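Local coordinates for protein manganese lipoxygenase (Gaeumannomyces graminis, PDB 5FX8) that oxygenates linoleic and alpha-linolenic acids with a manganese centre, giving 11S- and 13R-hydroperoxy fatty acids, at residues T80-T85 / P297-E302; G367-G372 / R450-A455. All blocks are in the same frame, centred on the assembly; numbering follows the deposited sequence.

Contact 1: T80-T85 / P297-E302; sequences TTFYPT and PEIVHE
A buried acid brought up against a main-chain carbonyl is the striking feature here: the carboxyl group of Glu-302 faces the carbonyl of Phe-82, with OE2 of Glu-302 2.7 Å from O of Phe-82. The group reaches across because CG of Glu-302 lies beside its own backbone N (chi1 -74°) and the chain then runs out extended. It passes at about a right angle to Pro-84, whose CD is 3.5 Å from the Glu-302 CD, so a proline ring flanks the acid beside the peptide oxygen.

Glu-298 stands one turn earlier on the same helix face. Its OE1 comes 4.0 Å from CD1 of Tyr-83, near the plane of the ring and at its edge, with carboxylate and ring almost perpendicular (88°). The packing there is modest, and both polar ends find their partners beyond the two segments: Glu-298 OE1 makes a salt bridge with Arg-329, and Tyr-83 OH is hydrogen-bonded to the carbonyl of Tyr-326. Arg-329 also bonds the carbonyl of Thr-81 and, weakly, that of Phe-82, so one guanidinium group serves both segments.

Ile-299 supplies the apolar part. Its CD1 lies 4.1 Å from CB of Phe-82, and Thr-81 points its side chain toward it; the Phe-82 ring itself leads away from the helix.

The segment 297-302 belongs to the long helix 268-305, which carries two of the manganese ligands, His-290 and His-294. The side chain of Glu-298 is about 4 Å from that of His-294 and about 9 Å from the metal, which places this contact in the outer surroundings of the active site. Strand 83-85 runs at 42° to the helix segment, their axes 8.9 Å apart, and pairs antiparallel with strand 71-73, while Tyr-83 also leans on helix 328-336.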
loop_
_atom_site.group_PDB
_atom_site.type_symbol
_atom_site.label_atom_id
_atom_site.label_comp_id
_atom_site.label_asym_id
_atom_site.label_seq_id
_atom_site.Cartn_x
_atom_site.Cartn_y
_atom_site.Cartn_z
ATOM N N THR A 80 15.756 -12.400 -8.327
ATOM C CA THR A 80 14.882 -12.341 -9.491
ATOM C C THR A 80 15.496 -11.490 -10.593
ATOM O O THR A 80 16.074 -11.998 -11.549
ATOM C CB THR A 80 13.492 -11.758 -9.152
ATOM O OG1 THR A 80 13.585 -10.346 -8.879
ATOM C CG2 THR A 80 12.820 -12.495 -7.981
ATOM N N THR A 81 15.380 -10.189 -10.440
ATOM C CA THR A 81 15.541 -9.215 -11.497
ATOM C C THR A 81 16.696 -8.283 -11.152
ATOM O O THR A 81 16.960 -8.030 -9.980
ATOM C CB THR A 81 14.206 -8.457 -11.645
ATOM O OG1 THR A 81 13.294 -9.212 -12.430
ATOM C CG2 THR A 81 14.381 -7.167 -12.233
ATOM N N PHE A 82 17.388 -7.781 -12.167
ATOM C CA PHE A 82 18.446 -6.811 -11.939
ATOM C C PHE A 82 17.882 -5.568 -11.258
ATOM O O PHE A 82 16.776 -5.127 -11.555
ATOM C CB PHE A 82 19.103 -6.419 -13.273
ATOM C CG PHE A 82 19.817 -7.547 -13.993
ATOM C CD1 PHE A 82 20.644 -8.429 -13.315
ATOM C CD2 PHE A 82 19.686 -7.706 -15.372
ATOM C CE1 PHE A 82 21.308 -9.438 -13.995
ATOM C CE2 PHE A 82 20.346 -8.733 -16.047
ATOM C CZ PHE A 82 21.145 -9.588 -15.360
ATOM N N TYR A 83 18.639 -5.008 -10.349
ATOM C CA TYR A 83 18.341 -3.741 -9.703
ATOM C C TYR A 83 19.336 -2.700 -10.188
ATOM O O TYR A 83 20.500 -3.025 -10.410
ATOM C CB TYR A 83 18.411 -3.868 -8.179
ATOM C CG TYR A 83 17.987 -2.630 -7.441
ATOM C CD1 TYR A 83 16.652 -2.390 -7.158
ATOM C CD2 TYR A 83 18.911 -1.698 -7.032
ATOM C CE1 TYR A 83 16.276 -1.275 -6.491
ATOM C CE2 TYR A 83 18.535 -0.595 -6.378
ATOM C CZ TYR A 83 17.227 -0.381 -6.107
ATOM O OH TYR A 83 16.871 0.753 -5.434
ATOM N N PRO A 84 18.904 -1.466 -10.423
ATOM C CA PRO A 84 19.796 -0.488 -11.047
ATOM C C PRO A 84 20.941 -0.097 -10.153
ATOM O O PRO A 84 20.768 0.160 -8.965
ATOM C CB PRO A 84 18.883 0.716 -11.310
ATOM C CG PRO A 84 17.782 0.540 -10.467
ATOM C CD PRO A 84 17.544 -0.931 -10.340
ATOM N N THR A 85 22.113 -0.017 -10.752
ATOM C CA THR A 85 23.272 0.490 -10.048
ATOM C C THR A 85 23.938 1.528 -10.934
ATOM O O THR A 85 23.304 2.011 -11.869
ATOM C CB THR A 85 24.208 -0.660 -9.674
ATOM O OG1 THR A 85 25.214 -0.169 -8.803
ATOM C CG2 THR A 85 24.833 -1.275 -10.908
ATOM N N PRO A 297 7.976 -4.988 -13.052
ATOM C CA PRO A 297 7.930 -3.590 -13.493
ATOM C C PRO A 297 9.276 -2.901 -13.422
ATOM O O PRO A 297 9.631 -2.202 -14.369
ATOM C CB PRO A 297 6.913 -2.946 -12.543
ATOM C CG PRO A 297 6.081 -4.016 -12.123
ATOM C CD PRO A 297 6.909 -5.255 -12.083
ATOM N N GLU A 298 10.025 -3.070 -12.330
ATOM C CA GLU A 298 11.309 -2.393 -12.204
ATOM C C GLU A 298 12.197 -2.695 -13.396
ATOM O O GLU A 298 12.829 -1.791 -13.938
ATOM C CB GLU A 298 12.025 -2.807 -10.912
ATOM C CG GLU A 298 11.653 -2.090 -9.641
ATOM C CD GLU A 298 12.035 -2.889 -8.382
ATOM O OE1 GLU A 298 13.048 -3.609 -8.371
ATOM O OE2 GLU A 298 11.295 -2.825 -7.389
ATOM N N ILE A 299 12.281 -3.971 -13.798
ATOM C CA ILE A 299 13.197 -4.339 -14.871
ATOM C C ILE A 299 12.707 -3.790 -16.200
ATOM O O ILE A 299 13.512 -3.362 -17.032
ATOM C CB ILE A 299 13.442 -5.869 -14.902
ATOM C CG1 ILE A 299 14.641 -6.230 -15.770
ATOM C CG2 ILE A 299 12.258 -6.663 -15.402
ATOM C CD1 ILE A 299 15.846 -5.448 -15.495
ATOM N N VAL A 300 11.387 -3.748 -16.407
ATOM C CA VAL A 300 10.846 -3.148 -17.634
ATOM C C VAL A 300 11.135 -1.658 -17.675
ATOM O O VAL A 300 11.501 -1.104 -18.714
ATOM C CB VAL A 300 9.331 -3.427 -17.755
ATOM C CG1 VAL A 300 8.729 -2.637 -18.942
ATOM C CG2 VAL A 300 9.080 -4.915 -17.882
ATOM N N HIS A 301 10.977 -0.988 -16.551
ATOM C CA HIS A 301 11.336 0.410 -16.501
ATOM C C HIS A 301 12.843 0.625 -16.626
ATOM O O HIS A 301 13.258 1.654 -17.144
ATOM C CB HIS A 301 10.798 1.016 -15.220
ATOM C CG HIS A 301 11.193 2.436 -15.014
ATOM N ND1 HIS A 301 12.425 2.802 -14.520
ATOM C CD2 HIS A 301 10.517 3.584 -15.220
ATOM C CE1 HIS A 301 12.494 4.116 -14.432
ATOM N NE2 HIS A 301 11.351 4.614 -14.863
ATOM N N GLU A 302 13.682 -0.295 -16.159
ATOM C CA GLU A 302 15.123 -0.122 -16.324
ATOM C C GLU A 302 15.494 -0.144 -17.791
ATOM O O GLU A 302 16.244 0.716 -18.293
ATOM C CB GLU A 302 15.886 -1.235 -15.601
ATOM C CG GLU A 302 15.911 -1.101 -14.134
ATOM C CD GLU A 302 16.534 -2.272 -13.427
ATOM O OE1 GLU A 302 17.720 -2.599 -13.638
ATOM O OE2 GLU A 302 15.820 -2.867 -12.626
#

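Contact 2: G367-G372 / R450-A455; sequences GGFQAG and RDFPAA
Within the helical body of the lipoxygenase fold, two interhelical loops are stitched together through the start of a 3-10 turn, residues 370-372. Three successive amides, those of Phe-369, Gln-370 and Ala-371, turn to oxygens of the other loop. The N-H of Phe-369 reaches O of Arg-450 over 2.9 Å, from above the carbonyl plane, whereas that of Gln-370 meets O of Asp-451 at 2.7 Å in the carbonyl plane; both bonds are fairly straight at 162°. The third is weak: Ala-371 N lies 3.2 Å from OD2 of Asp-451. Asp-451 therefore grips the turn with its main chain and, more loosely, its carboxylate. Gly-368, having no side chain, lets the loops come close, its CA 3.7 Å from CB of Asp-451.

Next to these hydrogen bonds the aromatic rings form a T-shaped (edge-to-face) pair. With CG of Phe-369 anti to its backbone N (chi1 -174°), its ring comes alongside that of Phe-452, the two side chains pointing the same way. The edge of Phe-452 is presented to a face of Phe-369, with centroids 5.0 Å apart and planes at 61°. Phe-369 also meets His-469 of helix 460-481 edge-to-face, and the pair packs against helices 434-444, 460-481 and 268-305, both rings touching Val-300 of the last. Arg-450 leads to Tyr-362, bonding its carbonyl through NH1 and making a cation-pi contact with its ring.

The stem of Gln-370 crosses Pro-453 obliquely, its CG 4.1 Å from CD of the proline, while the same Gln-370 CG sits 3.2 Å from O of Asp-451.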
loop_
_atom_site.group_PDB
_atom_site.type_symbol
_atom_site.label_atom_id
_atom_site.label_comp_id
_atom_site.label_asym_id
_atom_site.label_seq_id
_atom_site.Cartn_x
_atom_site.Cartn_y
_atom_site.Cartn_z
ATOM N N GLY A 367 6.995 -15.566 -13.252
ATOM C CA GLY A 367 7.296 -14.174 -13.460
ATOM C C GLY A 367 7.451 -13.749 -14.896
ATOM O O GLY A 367 8.056 -12.716 -15.152
ATOM N N GLY A 368 6.901 -14.492 -15.848
ATOM C CA GLY A 368 6.869 -14.003 -17.217
ATOM C C GLY A 368 5.983 -12.776 -17.359
ATOM O O GLY A 368 4.947 -12.653 -16.715
ATOM N N PHE A 369 6.382 -11.860 -18.230
ATOM C CA PHE A 369 5.609 -10.628 -18.377
ATOM C C PHE A 369 4.278 -10.887 -19.089
ATOM O O PHE A 369 3.211 -10.673 -18.518
ATOM C CB PHE A 369 6.450 -9.574 -19.093
ATOM C CG PHE A 369 5.814 -8.230 -19.172
ATOM C CD1 PHE A 369 5.925 -7.328 -18.130
ATOM C CD2 PHE A 369 5.125 -7.842 -20.314
ATOM C CE1 PHE A 369 5.351 -6.065 -18.229
ATOM C CE2 PHE A 369 4.548 -6.615 -20.404
ATOM C CZ PHE A 369 4.662 -5.715 -19.361
ATOM N N GLN A 370 4.312 -11.379 -20.324
ATOM C CA GLN A 370 3.048 -11.650 -21.008
ATOM C C GLN A 370 2.253 -12.757 -20.320
ATOM O O GLN A 370 1.018 -12.727 -20.321
ATOM C CB GLN A 370 3.313 -11.971 -22.472
ATOM C CG GLN A 370 3.750 -10.728 -23.259
ATOM C CD GLN A 370 4.229 -11.034 -24.658
ATOM O OE1 GLN A 370 5.095 -11.864 -24.866
ATOM N NE2 GLN A 370 3.637 -10.375 -25.625
ATOM N N ALA A 371 2.957 -13.708 -19.695
ATOM C CA ALA A 371 2.361 -14.759 -18.871
ATOM C C ALA A 371 1.446 -14.200 -17.798
ATOM O O ALA A 371 0.504 -14.880 -17.364
ATOM C CB ALA A 371 3.468 -15.573 -18.216
ATOM N N GLY A 372 1.718 -12.987 -17.346
ATOM C CA GLY A 372 0.949 -12.370 -16.307
ATOM C C GLY A 372 -0.198 -11.516 -16.757
ATOM O O GLY A 372 -0.888 -10.972 -15.899
ATOM N N ARG A 450 11.802 -11.719 -18.983
ATOM C CA ARG A 450 11.097 -12.911 -19.444
ATOM C C ARG A 450 9.749 -12.588 -20.070
ATOM O O ARG A 450 8.960 -11.826 -19.511
ATOM C CB ARG A 450 10.846 -13.882 -18.291
ATOM C CG ARG A 450 11.890 -14.926 -18.149
ATOM C CD ARG A 450 11.514 -15.970 -17.156
ATOM N NE ARG A 450 12.717 -16.450 -16.491
ATOM C CZ ARG A 450 12.701 -17.006 -15.300
ATOM N NH1 ARG A 450 11.548 -17.137 -14.671
ATOM N NH2 ARG A 450 13.825 -17.419 -14.734
ATOM N N ASP A 451 9.471 -13.243 -21.200
ATOM C CA ASP A 451 8.154 -13.246 -21.826
ATOM C C ASP A 451 7.681 -11.823 -22.138
ATOM O O ASP A 451 6.556 -11.419 -21.832
ATOM C CB ASP A 451 7.147 -13.996 -20.953
ATOM C CG ASP A 451 6.054 -14.637 -21.761
ATOM O OD1 ASP A 451 5.991 -14.407 -22.995
ATOM O OD2 ASP A 451 5.243 -15.351 -21.154
ATOM N N PHE A 452 8.484 -11.130 -22.680
ATOM C CA PHE A 452 8.229 -9.811 -23.176
ATOM C C PHE A 452 8.024 -9.879 -24.676
ATOM O O PHE A 452 8.652 -10.696 -25.349
ATOM C CB PHE A 452 9.409 -8.892 -22.854
ATOM C CG PHE A 452 9.054 -7.444 -22.786
ATOM C CD1 PHE A 452 8.216 -6.980 -21.805
ATOM C CD2 PHE A 452 9.573 -6.544 -23.696
ATOM C CE1 PHE A 452 7.897 -5.654 -21.742
ATOM C CE2 PHE A 452 9.260 -5.205 -23.630
ATOM C CZ PHE A 452 8.421 -4.763 -22.658
ATOM N N PRO A 453 7.149 -9.047 -25.227
ATOM C CA PRO A 453 6.922 -9.075 -26.677
ATOM C C PRO A 453 8.223 -8.933 -27.446
ATOM O O PRO A 453 9.038 -8.064 -27.169
ATOM C CB PRO A 453 5.993 -7.885 -26.910
ATOM C CG PRO A 453 6.154 -7.044 -25.716
ATOM C CD PRO A 453 6.418 -7.950 -24.586
ATOM N N ALA A 454 8.424 -9.822 -28.392
ATOM C CA ALA A 454 9.659 -9.865 -29.150
ATOM C C ALA A 454 9.820 -8.627 -30.020
ATOM O O ALA A 454 8.845 -7.996 -30.426
ATOM C CB ALA A 454 9.672 -11.100 -30.025
ATOM N N ALA A 455 11.066 -8.287 -30.317
ATOM C CA ALA A 455 11.328 -7.179 -31.222
ATOM C C ALA A 455 11.410 -7.786 -32.572
ATOM O O ALA A 455 11.777 -8.942 -32.672
ATOM C CB ALA A 455 12.583 -6.494 -30.890
#

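Followed from the N terminus, the chain first makes contact 1, where segment 80-85 meets segment 297-302 after 211 residues that include the five-stranded antiparallel sheet and most of helix 268-305. Contact 2 then closes a shorter, largely helical excursion of 77 residues, joining the loop before helix 374-380 to the one before helix 460-481. The two loops follow in series, neither nesting nor crossing. Their centres are 14 Å apart, and helix 268-305 bridges them: Val-300, which lies in segment 297-302, puts CG2 3.9 Å from CE1 of Phe-369. The metal-bearing helix is thus linked to a small strand pair and to two interhelical loops.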